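Local coordinates for D-threo-3-hydroxyaspartate dehydratase (Delftia, PDB 3WQC), which catalyses the pyridoxal-phosphate-dependent deamination of D-threo-3-hydroxyaspartate to oxaloacetate and ammonium, and also dehydrates L-threo- and L-erythro-3-hydroxyaspartate and D-serine, at residues L195-C206 against V225-R236; R49-V58 against I72-F83. All blocks are in the same frame, centred on the assembly; numbering follows the deposited sequence. Where two conformers were deposited one is given.

Contact 1 (L195-C206 against V225-R236); sequences LQALAERERAGC and VGSTPTALAASR. With PLP (pyridoxal-5'-phosphate), chain J.
The guanidinium of Arg236, in one of its two conformers, has Arg203 NH2 over one face, 3.5 Å from Arg236 NH2; that of Arg203 has Arg236 NH1 over one face, offset toward the rim, and the carboxylate carbon of Glu200 at its edge, in the guanidinium plane. Arg203 grips this carboxylate side-on, NE to Glu200 OE2 and NH2 to Glu200 OE1, with nearly straight bonds. Arg236 NE reaches Glu200 OE2 (3.1 Å) from the opposite face of the carboxylate, completing a salt-bridge network in which one carboxylate offsets two touching guanidinium groups. An alanine in place of Glu200 would probably leave these adjoining positive charges without their counter-charge and Arg236 free to swing away. Deeper in, Thr230 fits as a knob among Leu195, Leu198, Ala199 and Glu202, where the axes of 195-206 and 228-233 cross at -97°. Its OG1, held between the backbone N and carbonyl carbon (chi1 51°), donates to Glu202 OE1 at 2.8 Å. The extended Glu202 chain also brings OE2 to Gly226 N (2.9 Å, weak) and Ala183 N. Beyond Ser227, the N-cap residue, Thr228 N points straight at PLP O2P (3.0 Å) and Thr228 OG1 binds O1P: the phosphate-binding helix N-terminus of an alanine-racemase-type TIM barrel.

Contact 2 (R49-V58 against I72-F83); sequences RPHVKTSKSV and ITVSTLKEAEQF. With PLP (pyridoxal-5'-phosphate), chain J.
His51 and Thr73 pair through a single beta bridge, at the start of the cofactor-lysine loop of the alanine-racemase-type TIM barrel. Thr73 N donates to Pro50 O (2.8 Å) and Val52 N to Thr73 O. His51 turns CG away from the backbone N (chi1 -154°) and lays its ring across Thr73, whose CB sits over one face in a CH-pi contact, 3.8 Å from the ring centroid; Lys53 CD lies over the opposite face. ND1 accepts from Lys53 N in the ring plane, which fixes the ring's rotation. Lys53 itself runs extended to CE and bends at its last torsion (chi4 -130°) to carry NZ, which is covalently bonded to PLP C4A. Val52 reaches the other way, its CG2 meeting Phe83 CE2 at 3.6 Å and Val74 CG1 close by. Nearer the start of helix 77-83, the extended Lys56 chain passes across Glu79, its NZ in a long salt bridge to Glu79 OE1 and bound to two waters, which donate to Ser75 OG and Thr76 OG1. Both hydroxyls grip Glu79 OE1, Ser75 OG donating to its syn lone pair and Thr76 OG1 coming on its anti side. At the far end, Gln82 NE2 comes from above the carbonyl plane of Lys56 to its O at 3.0 Å.

Contacts 1 and 2 lie within one barrel domain, their centres about 22 Å apart, and do not touch each other, yet both reach the same pyridoxal phosphate: 49-58 holds the lysine bonded to its C4A, 225-236 the helix end that binds its phosphate. Contact 2 is buried and joins a loop to a strand and the helix after it; the second subunit borders it through Gln329 and Glu330. Contact 1 packs helix 192-215 on the short helix 228-233 and its flanking residues and is only partly buried, with an arginine–glutamate network on its outer side and buried Glu202 on the inner. Contact 2 likewise buries a glutamate, Glu79, but binds it with hydroxyls and a backbone N-H.

Contact 1 (L195-C206 against V225-R236)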
loop_
_atom_site.group_PDB
_atom_site.type_symbol
_atom_site.label_atom_id
_atom_site.label_comp_id
_atom_site.label_asym_id
_atom_site.label_seq_id
_atom_site.Cartn_x
_atom_site.Cartn_y
_atom_site.Cartn_z
ATOM N N LEU B 195 -6.336 -2.738 28.439
ATOM C CA LEU B 195 -6.991 -3.563 27.387
ATOM C C LEU B 195 -8.181 -4.324 27.991
ATOM O O LEU B 195 -9.202 -4.516 27.349
ATOM C CB LEU B 195 -5.986 -4.558 26.782
ATOM C CG LEU B 195 -4.954 -3.934 25.841
ATOM C CD1 LEU B 195 -3.822 -4.952 25.636
ATOM C CD2 LEU B 195 -5.588 -3.576 24.510
ATOM N N GLN B 196 -8.011 -4.883 29.206
ATOM C CA GLN B 196 -9.075 -5.652 29.822
ATOM C C GLN B 196 -10.281 -4.721 30.078
ATOM O O GLN B 196 -11.436 -5.111 29.858
ATOM C CB GLN B 196 -8.582 -6.302 31.149
ATOM C CG GLN B 196 -9.661 -7.141 31.888
ATOM C CD GLN B 196 -9.133 -7.759 33.192
ATOM O OE1 GLN B 196 -8.144 -8.462 33.206
ATOM N NE2 GLN B 196 -9.791 -7.470 34.266
ATOM N N ALA B 197 -10.014 -3.497 30.519
ATOM C CA ALA B 197 -11.102 -2.518 30.821
ATOM C C ALA B 197 -11.800 -2.142 29.523
ATOM O O ALA B 197 -13.051 -2.076 29.507
ATOM C CB ALA B 197 -10.538 -1.246 31.518
ATOM N N LEU B 198 -11.057 -1.922 28.434
ATOM C CA LEU B 198 -11.699 -1.525 27.152
ATOM C C LEU B 198 -12.513 -2.713 26.640
ATOM O O LEU B 198 -13.599 -2.486 26.129
ATOM C CB LEU B 198 -10.633 -1.022 26.149
ATOM C CG LEU B 198 -11.273 -0.704 24.755
ATOM C CD1 LEU B 198 -12.284 0.444 24.824
ATOM C CD2 LEU B 198 -10.107 -0.415 23.837
ATOM N N ALA B 199 -12.009 -3.956 26.790
ATOM C CA ALA B 199 -12.730 -5.138 26.306
ATOM C C ALA B 199 -14.070 -5.158 27.047
ATOM O O ALA B 199 -15.103 -5.558 26.449
ATOM C CB ALA B 199 -11.924 -6.413 26.464
ATOM N N GLU B 200 -14.043 -4.912 28.364
ATOM C CA GLU B 200 -15.325 -4.885 29.185
ATOM C C GLU B 200 -16.263 -3.733 28.708
ATOM O O GLU B 200 -17.490 -3.957 28.598
ATOM C CB GLU B 200 -15.016 -4.765 30.661
ATOM C CG GLU B 200 -16.278 -4.565 31.508
ATOM C CD GLU B 200 -17.324 -5.644 31.427
ATOM O OE1 GLU B 200 -18.476 -5.290 31.822
ATOM O OE2 GLU B 200 -17.098 -6.799 30.952
ATOM N N ARG B 201 -15.730 -2.551 28.395
ATOM C CA ARG B 201 -16.566 -1.423 27.876
ATOM C C ARG B 201 -17.183 -1.844 26.527
ATOM O O ARG B 201 -18.371 -1.548 26.242
ATOM C CB ARG B 201 -15.711 -0.167 27.669
ATOM C CG ARG B 201 -16.304 1.082 27.105
ATOM C CD ARG B 201 -15.260 2.273 27.180
ATOM N NE ARG B 201 -15.715 3.317 26.321
ATOM C CZ ARG B 201 -16.513 4.289 26.722
ATOM N NH1 ARG B 201 -16.870 4.373 28.014
ATOM N NH2 ARG B 201 -16.890 5.215 25.863
ATOM N N GLU B 202 -16.400 -2.507 25.660
ATOM C CA GLU B 202 -16.906 -2.931 24.325
ATOM C C GLU B 202 -18.051 -3.970 24.512
ATOM O O GLU B 202 -19.130 -3.863 23.912
ATOM C CB GLU B 202 -15.703 -3.564 23.575
ATOM C CG GLU B 202 -16.077 -3.984 22.158
ATOM C CD GLU B 202 -14.968 -4.733 21.392
ATOM O OE1 GLU B 202 -14.161 -5.493 22.010
ATOM O OE2 GLU B 202 -14.953 -4.630 20.119
ATOM N N ARG B 203 -17.825 -4.979 25.407
ATOM C CA ARG B 203 -18.841 -6.004 25.672
ATOM C C ARG B 203 -20.061 -5.315 26.235
ATOM O O ARG B 203 -21.200 -5.565 25.790
ATOM C CB ARG B 203 -18.320 -7.063 26.714
ATOM C CG ARG B 203 -19.264 -8.211 26.975
ATOM C CD ARG B 203 -19.026 -8.805 28.366
ATOM N NE ARG B 203 -19.380 -7.827 29.461
ATOM C CZ ARG B 203 -20.651 -7.488 29.802
ATOM N NH1 ARG B 203 -21.723 -8.134 29.317
ATOM N NH2 ARG B 203 -20.795 -6.553 30.764
ATOM N N ALA B 204 -19.856 -4.527 27.291
ATOM C CA ALA B 204 -21.019 -3.903 28.023
ATOM C C ALA B 204 -21.830 -3.006 27.107
ATOM O O ALA B 204 -23.077 -3.043 27.120
ATOM C CB ALA B 204 -20.522 -3.099 29.240
ATOM N N GLY B 205 -21.160 -2.239 26.238
ATOM C CA GLY B 205 -21.886 -1.315 25.369
ATOM C C GLY B 205 -22.639 -2.082 24.275
ATOM O O GLY B 205 -23.786 -1.709 23.968
ATOM N N CYS B 206 -22.051 -3.144 23.685
ATOM C CA CYS B 206 -22.788 -3.852 22.626
ATOM C C CYS B 206 -24.005 -4.543 23.241
ATOM O O CYS B 206 -25.068 -4.586 22.646
ATOM C CB CYS B 206 -21.808 -4.801 21.932
ATOM S SG CYS B 206 -22.377 -5.110 20.251
ATOM N N VAL B 225 -18.729 -8.666 18.885
ATOM C CA VAL B 225 -17.715 -7.653 19.285
ATOM C C VAL B 225 -16.387 -7.999 18.674
ATOM O O VAL B 225 -16.204 -9.149 18.259
ATOM C CB VAL B 225 -17.550 -7.534 20.848
ATOM C CG1 VAL B 225 -18.943 -7.286 21.485
ATOM C CG2 VAL B 225 -16.950 -8.842 21.429
ATOM N N GLY B 226 -15.447 -7.070 18.707
ATOM C CA GLY B 226 -14.032 -7.508 18.644
ATOM C C GLY B 226 -13.077 -6.609 17.931
ATOM O O GLY B 226 -13.410 -5.974 16.953
ATOM N N SER B 227 -11.848 -6.708 18.404
ATOM C CA SER B 227 -10.625 -6.311 17.723
ATOM C C SER B 227 -9.661 -7.392 18.265
ATOM O O SER B 227 -9.948 -8.034 19.290
ATOM C CB SER B 227 -10.176 -4.898 18.120
ATOM O OG SER B 227 -9.847 -4.854 19.521
ATOM N N THR B 228 -8.499 -7.574 17.644
ATOM C CA THR B 228 -7.593 -8.618 18.125
ATOM C C THR B 228 -7.210 -8.306 19.594
ATOM O O THR B 228 -7.217 -9.216 20.416
ATOM C CB THR B 228 -6.372 -8.772 17.154
ATOM O OG1 THR B 228 -6.827 -9.607 16.096
ATOM C CG2 THR B 228 -5.214 -9.512 17.900
ATOM N N PRO B 229 -6.803 -7.051 19.911
ATOM C CA PRO B 229 -6.359 -6.853 21.338
ATOM C C PRO B 229 -7.492 -7.149 22.355
ATOM O O PRO B 229 -7.217 -7.709 23.422
ATOM C CB PRO B 229 -5.940 -5.392 21.356
ATOM C CG PRO B 229 -5.544 -5.097 19.864
ATOM C CD PRO B 229 -6.545 -5.869 19.061
ATOM N N THR B 230 -8.724 -6.677 22.078
ATOM C CA THR B 230 -9.811 -6.907 23.074
ATOM C C THR B 230 -10.256 -8.348 23.034
ATOM O O THR B 230 -10.671 -8.876 24.067
ATOM C CB THR B 230 -11.032 -5.996 22.875
ATOM O OG1 THR B 230 -11.474 -6.052 21.495
ATOM C CG2 THR B 230 -10.629 -4.552 23.209
ATOM N N ALA B 231 -10.166 -9.030 21.882
ATOM C CA ALA B 231 -10.487 -10.495 21.882
ATOM C C ALA B 231 -9.591 -11.262 22.854
ATOM O O ALA B 231 -10.022 -12.193 23.552
ATOM C CB ALA B 231 -10.404 -11.131 20.503
ATOM N N LEU B 232 -8.304 -10.893 22.830
ATOM C CA LEU B 232 -7.295 -11.570 23.654
ATOM C C LEU B 232 -7.284 -11.145 25.117
ATOM O O LEU B 232 -6.770 -11.867 25.992
ATOM C CB LEU B 232 -5.916 -11.401 23.040
ATOM C CG LEU B 232 -5.789 -12.157 21.676
ATOM C CD1 LEU B 232 -4.463 -11.750 20.961
ATOM C CD2 LEU B 232 -5.937 -13.683 21.794
ATOM N N ALA B 233 -7.916 -10.004 25.399
ATOM C CA ALA B 233 -7.860 -9.421 26.747
ATOM C C ALA B 233 -9.180 -9.578 27.524
ATOM O O ALA B 233 -9.138 -9.399 28.769
ATOM C CB ALA B 233 -7.418 -7.965 26.692
ATOM N N ALA B 234 -10.314 -9.920 26.853
ATOM C CA ALA B 234 -11.608 -9.863 27.550
ATOM C C ALA B 234 -11.575 -10.878 28.702
ATOM O O ALA B 234 -11.234 -12.016 28.478
ATOM C CB ALA B 234 -12.729 -10.116 26.553
ATOM N N SER B 235 -11.933 -10.482 29.916
ATOM C CA SER B 235 -12.094 -11.515 30.989
ATOM C C SER B 235 -13.324 -12.319 30.870
ATOM O O SER B 235 -13.300 -13.516 31.194
ATOM C CB SER B 235 -11.958 -11.015 32.435
ATOM O OG SER B 235 -12.421 -9.753 32.565
ATOM N N ARG B 236 -14.417 -11.649 30.510
ATOM C CA ARG B 236 -15.725 -12.323 30.384
ATOM C C ARG B 236 -16.419 -11.810 29.126
ATOM O O ARG B 236 -16.148 -10.676 28.688
ATOM C CB ARG B 236 -16.630 -12.035 31.610
ATOM C CG ARG B 236 -16.983 -10.543 31.703
ATOM C CD ARG B 236 -17.996 -10.234 32.787
ATOM N NE ARG B 236 -18.194 -8.816 33.019
ATOM C CZ ARG B 236 -19.272 -8.372 33.662
ATOM N NH1 ARG B 236 -20.154 -9.254 34.056
ATOM N NH2 ARG B 236 -19.447 -7.107 33.982
HETATM N N1 PLP J . -14.290 -5.867 13.120
HETATM C C2 PLP J . -14.283 -4.845 12.240
HETATM C C2A PLP J . -15.552 -4.085 11.929
HETATM C C3 PLP J . -13.043 -4.500 11.586
HETATM O O3 PLP J . -13.045 -3.513 10.704
HETATM C C4 PLP J . -11.866 -5.253 11.931
HETATM C C4A PLP J . -10.645 -4.945 11.261
HETATM C C5 PLP J . -11.972 -6.318 12.874
HETATM C C6 PLP J . -13.204 -6.543 13.504
HETATM C C5A PLP J . -10.766 -7.133 13.272
HETATM O O4P PLP J . -9.824 -6.255 14.046
HETATM P P PLP J . -8.322 -6.782 14.219
HETATM O O1P PLP J . -8.493 -8.187 14.663
HETATM O O2P PLP J . -7.782 -5.902 15.292
HETATM O O3P PLP J . -7.626 -6.728 12.921
HETATM O O HOH W 1 -12.544 -7.692 30.193
HETATM O O HOH W 2 -12.660 -6.860 33.086
HETATM O O HOH W 3 -15.142 -8.225 29.640
#

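Contact 2 (R49-V58 against I72-F83)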
loop_
_atom_site.group_PDB
_atom_site.type_symbol
_atom_site.label_atom_id
_atom_site.label_comp_id
_atom_site.label_asym_id
_atom_site.label_seq_id
_atom_site.Cartn_x
_atom_site.Cartn_y
_atom_site.Cartn_z
ATOM N N ARG B 49 -15.638 -15.363 14.455
ATOM C CA ARG B 49 -15.961 -15.038 13.023
ATOM C C ARG B 49 -14.742 -14.212 12.562
ATOM O O ARG B 49 -14.690 -12.952 12.688
ATOM C CB ARG B 49 -17.217 -14.155 12.934
ATOM C CG ARG B 49 -17.569 -13.883 11.459
ATOM C CD ARG B 49 -18.637 -12.753 11.321
ATOM N NE ARG B 49 -19.956 -13.264 11.707
ATOM C CZ ARG B 49 -20.741 -14.012 10.942
ATOM N NH1 ARG B 49 -20.382 -14.267 9.654
ATOM N NH2 ARG B 49 -21.912 -14.498 11.441
ATOM N N PRO B 50 -13.708 -14.888 12.012
ATOM C CA PRO B 50 -12.447 -14.187 11.673
ATOM C C PRO B 50 -12.721 -13.133 10.611
ATOM O O PRO B 50 -13.535 -13.316 9.668
ATOM C CB PRO B 50 -11.543 -15.316 11.101
ATOM C CG PRO B 50 -12.458 -16.483 10.769
ATOM C CD PRO B 50 -13.687 -16.330 11.729
ATOM N N HIS B 51 -11.964 -12.071 10.743
ATOM C CA HIS B 51 -11.997 -10.992 9.707
ATOM C C HIS B 51 -10.921 -11.257 8.685
ATOM O O HIS B 51 -9.732 -11.196 9.013
ATOM C CB HIS B 51 -11.804 -9.608 10.393
ATOM C CG HIS B 51 -12.437 -8.551 9.551
ATOM N ND1 HIS B 51 -12.222 -8.482 8.166
ATOM C CD2 HIS B 51 -13.347 -7.520 9.873
ATOM C CE1 HIS B 51 -13.002 -7.515 7.656
ATOM N NE2 HIS B 51 -13.644 -6.892 8.709
ATOM N N VAL B 52 -11.328 -11.573 7.460
ATOM C CA VAL B 52 -10.368 -11.945 6.412
ATOM C C VAL B 52 -9.748 -10.720 5.755
ATOM O O VAL B 52 -8.936 -10.919 4.851
ATOM C CB VAL B 52 -11.019 -12.880 5.340
ATOM C CG1 VAL B 52 -11.450 -14.191 6.022
ATOM C CG2 VAL B 52 -12.166 -12.207 4.570
ATOM N N LYS B 53 -10.031 -9.500 6.223
ATOM C CA LYS B 53 -9.429 -8.359 5.540
ATOM C C LYS B 53 -7.912 -8.355 5.731
ATOM O O LYS B 53 -7.187 -7.705 4.936
ATOM C CB LYS B 53 -9.985 -7.046 6.010
ATOM C CG LYS B 53 -9.536 -6.617 7.400
ATOM C CD LYS B 53 -10.272 -5.294 7.692
ATOM C CE LYS B 53 -9.697 -4.764 8.969
ATOM N NZ LYS B 53 -10.727 -4.378 9.963
ATOM N N THR B 54 -7.367 -9.105 6.721
ATOM C CA THR B 54 -5.912 -9.092 6.969
ATOM C C THR B 54 -5.249 -9.930 5.831
ATOM O O THR B 54 -4.136 -9.479 5.390
ATOM C CB THR B 54 -5.639 -9.798 8.310
ATOM O OG1 THR B 54 -6.145 -8.889 9.324
ATOM C CG2 THR B 54 -4.150 -10.021 8.552
ATOM N N SER B 55 -5.807 -11.082 5.395
ATOM C CA SER B 55 -5.077 -11.917 4.417
ATOM C C SER B 55 -5.745 -11.925 3.086
ATOM O O SER B 55 -5.081 -12.099 2.049
ATOM C CB SER B 55 -5.041 -13.409 4.926
ATOM O OG SER B 55 -6.328 -14.050 4.776
ATOM N N LYS B 56 -7.092 -11.792 3.051
ATOM C CA LYS B 56 -7.888 -11.961 1.816
ATOM C C LYS B 56 -7.383 -13.184 0.981
ATOM O O LYS B 56 -7.421 -13.162 -0.263
ATOM C CB LYS B 56 -7.900 -10.685 0.906
ATOM C CG LYS B 56 -8.343 -9.471 1.718
ATOM C CD LYS B 56 -8.570 -8.290 0.741
ATOM C CE LYS B 56 -8.847 -7.050 1.561
ATOM N NZ LYS B 56 -9.095 -5.925 0.609
ATOM N N SER B 57 -7.129 -14.309 1.706
ATOM C CA SER B 57 -6.560 -15.454 1.041
ATOM C C SER B 57 -7.383 -16.697 1.405
ATOM O O SER B 57 -7.529 -16.991 2.571
ATOM C CB SER B 57 -5.091 -15.582 1.450
ATOM O OG SER B 57 -4.496 -16.692 0.699
ATOM N N VAL B 58 -7.866 -17.403 0.387
ATOM C CA VAL B 58 -8.728 -18.595 0.581
ATOM C C VAL B 58 -8.060 -19.641 1.490
ATOM O O VAL B 58 -8.674 -20.094 2.479
ATOM C CB VAL B 58 -9.216 -19.148 -0.754
ATOM C CG1 VAL B 58 -9.849 -20.521 -0.625
ATOM C CG2 VAL B 58 -10.206 -18.148 -1.363
ATOM N N ILE B 72 -17.280 -15.758 8.324
ATOM C CA ILE B 72 -16.213 -14.798 8.238
ATOM C C ILE B 72 -16.815 -13.375 8.264
ATOM O O ILE B 72 -18.020 -13.178 8.004
ATOM C CB ILE B 72 -15.392 -14.944 6.908
ATOM C CG1 ILE B 72 -16.255 -14.672 5.642
ATOM C CG2 ILE B 72 -14.683 -16.317 6.856
ATOM C CD1 ILE B 72 -15.490 -14.770 4.314
ATOM N N THR B 73 -15.906 -12.427 8.457
ATOM C CA THR B 73 -16.216 -11.001 8.293
ATOM C C THR B 73 -15.379 -10.513 7.128
ATOM O O THR B 73 -14.184 -10.912 6.984
ATOM C CB THR B 73 -15.782 -10.173 9.534
ATOM O OG1 THR B 73 -16.244 -10.849 10.733
ATOM C CG2 THR B 73 -16.425 -8.793 9.514
ATOM N N VAL B 74 -15.970 -9.668 6.272
ATOM C CA VAL B 74 -15.245 -9.137 5.114
ATOM C C VAL B 74 -15.340 -7.600 5.181
ATOM O O VAL B 74 -16.276 -7.007 5.760
ATOM C CB VAL B 74 -15.797 -9.611 3.743
ATOM C CG1 VAL B 74 -15.588 -11.141 3.684
ATOM C CG2 VAL B 74 -17.263 -9.244 3.527
ATOM N N SER B 75 -14.364 -6.938 4.521
ATOM C CA SER B 75 -14.292 -5.460 4.478
ATOM C C SER B 75 -14.780 -4.893 3.145
ATOM O O SER B 75 -14.831 -3.658 3.031
ATOM C CB SER B 75 -12.897 -4.950 4.790
ATOM O OG SER B 75 -11.979 -5.225 3.715
ATOM N N THR B 76 -15.084 -5.733 2.157
ATOM C CA THR B 76 -15.510 -5.305 0.827
ATOM C C THR B 76 -16.444 -6.369 0.243
ATOM O O THR B 76 -16.306 -7.548 0.630
ATOM C CB THR B 76 -14.333 -5.129 -0.153
ATOM O OG1 THR B 76 -13.645 -6.396 -0.334
ATOM C CG2 THR B 76 -13.324 -4.078 0.312
ATOM N N LEU B 77 -17.326 -5.980 -0.680
ATOM C CA LEU B 77 -18.130 -7.010 -1.361
ATOM C C LEU B 77 -17.245 -7.863 -2.303
ATOM O O LEU B 77 -17.645 -8.989 -2.584
ATOM C CB LEU B 77 -19.380 -6.448 -2.061
ATOM C CG LEU B 77 -20.398 -5.913 -1.056
ATOM C CD1 LEU B 77 -21.584 -5.390 -1.850
ATOM C CD2 LEU B 77 -20.822 -7.021 -0.059
ATOM N N LYS B 78 -16.073 -7.356 -2.726
ATOM C CA LYS B 78 -15.208 -8.216 -3.549
ATOM C C LYS B 78 -14.751 -9.394 -2.717
ATOM O O LYS B 78 -14.693 -10.524 -3.225
ATOM C CB LYS B 78 -14.009 -7.446 -4.113
ATOM C CG LYS B 78 -13.210 -8.244 -5.174
ATOM C CD LYS B 78 -11.906 -7.545 -5.592
ATOM C CE LYS B 78 -11.427 -7.860 -6.986
ATOM N NZ LYS B 78 -10.526 -6.741 -7.497
ATOM N N GLU B 79 -14.412 -9.170 -1.450
ATOM C CA GLU B 79 -14.067 -10.283 -0.570
ATOM C C GLU B 79 -15.291 -11.212 -0.447
ATOM O O GLU B 79 -15.123 -12.447 -0.493
ATOM C CB GLU B 79 -13.715 -9.790 0.800
ATOM C CG GLU B 79 -12.323 -9.208 0.920
ATOM C CD GLU B 79 -12.304 -8.293 2.126
ATOM O OE1 GLU B 79 -12.241 -7.048 1.953
ATOM O OE2 GLU B 79 -12.393 -8.776 3.268
ATOM N N ALA B 80 -16.504 -10.675 -0.254
ATOM C CA ALA B 80 -17.674 -11.603 -0.153
ATOM C C ALA B 80 -17.798 -12.461 -1.448
ATOM O O ALA B 80 -18.027 -13.681 -1.338
ATOM C CB ALA B 80 -18.942 -10.768 0.051
ATOM N N GLU B 81 -17.601 -11.818 -2.652
ATOM C CA GLU B 81 -17.744 -12.570 -3.886
ATOM C C GLU B 81 -16.697 -13.704 -3.919
ATOM O O GLU B 81 -17.007 -14.876 -4.284
ATOM C CB GLU B 81 -17.672 -11.493 -5.035
ATOM C CG GLU B 81 -17.541 -11.990 -6.430
ATOM C CD GLU B 81 -17.262 -10.806 -7.394
ATOM O OE1 GLU B 81 -16.044 -10.608 -7.858
ATOM O OE2 GLU B 81 -18.242 -10.067 -7.692
ATOM N N GLN B 82 -15.427 -13.389 -3.555
ATOM C CA GLN B 82 -14.302 -14.366 -3.653
ATOM C C GLN B 82 -14.564 -15.509 -2.695
ATOM O O GLN B 82 -14.410 -16.692 -3.041
ATOM C CB GLN B 82 -12.961 -13.664 -3.284
ATOM C CG GLN B 82 -11.771 -14.653 -3.036
ATOM C CD GLN B 82 -10.394 -13.969 -2.830
ATOM O OE1 GLN B 82 -9.814 -13.315 -3.720
ATOM N NE2 GLN B 82 -9.817 -14.236 -1.696
ATOM N N PHE B 83 -14.846 -15.200 -1.438
ATOM C CA PHE B 83 -14.974 -16.250 -0.434
ATOM C C PHE B 83 -16.267 -17.063 -0.647
ATOM O O PHE B 83 -16.241 -18.293 -0.442
ATOM C CB PHE B 83 -14.856 -15.703 1.028
ATOM C CG PHE B 83 -13.450 -15.378 1.335
ATOM C CD1 PHE B 83 -12.588 -16.367 1.799
ATOM C CD2 PHE B 83 -12.956 -14.075 1.165
ATOM C CE1 PHE B 83 -11.219 -16.062 2.077
ATOM C CE2 PHE B 83 -11.586 -13.761 1.428
ATOM C CZ PHE B 83 -10.708 -14.771 1.870
HETATM N N1 PLP J . -14.290 -5.867 13.120
HETATM C C2 PLP J . -14.283 -4.845 12.240
HETATM C C2A PLP J . -15.552 -4.085 11.929
HETATM C C3 PLP J . -13.043 -4.500 11.586
HETATM O O3 PLP J . -13.045 -3.513 10.704
HETATM C C4 PLP J . -11.866 -5.253 11.931
HETATM C C4A PLP J . -10.645 -4.945 11.261
HETATM C C5 PLP J . -11.972 -6.318 12.874
HETATM C C6 PLP J . -13.204 -6.543 13.504
HETATM C C5A PLP J . -10.766 -7.133 13.272
HETATM O O4P PLP J . -9.824 -6.255 14.046
HETATM P P PLP J . -8.322 -6.782 14.219
HETATM O O1P PLP J . -8.493 -8.187 14.663
HETATM O O2P PLP J . -7.782 -5.902 15.292
HETATM O O3P PLP J . -7.626 -6.728 12.921
HETATM O O HOH W 4 -9.711 -4.052 2.636
HETATM O O HOH W 5 -11.024 -6.512 -1.456
#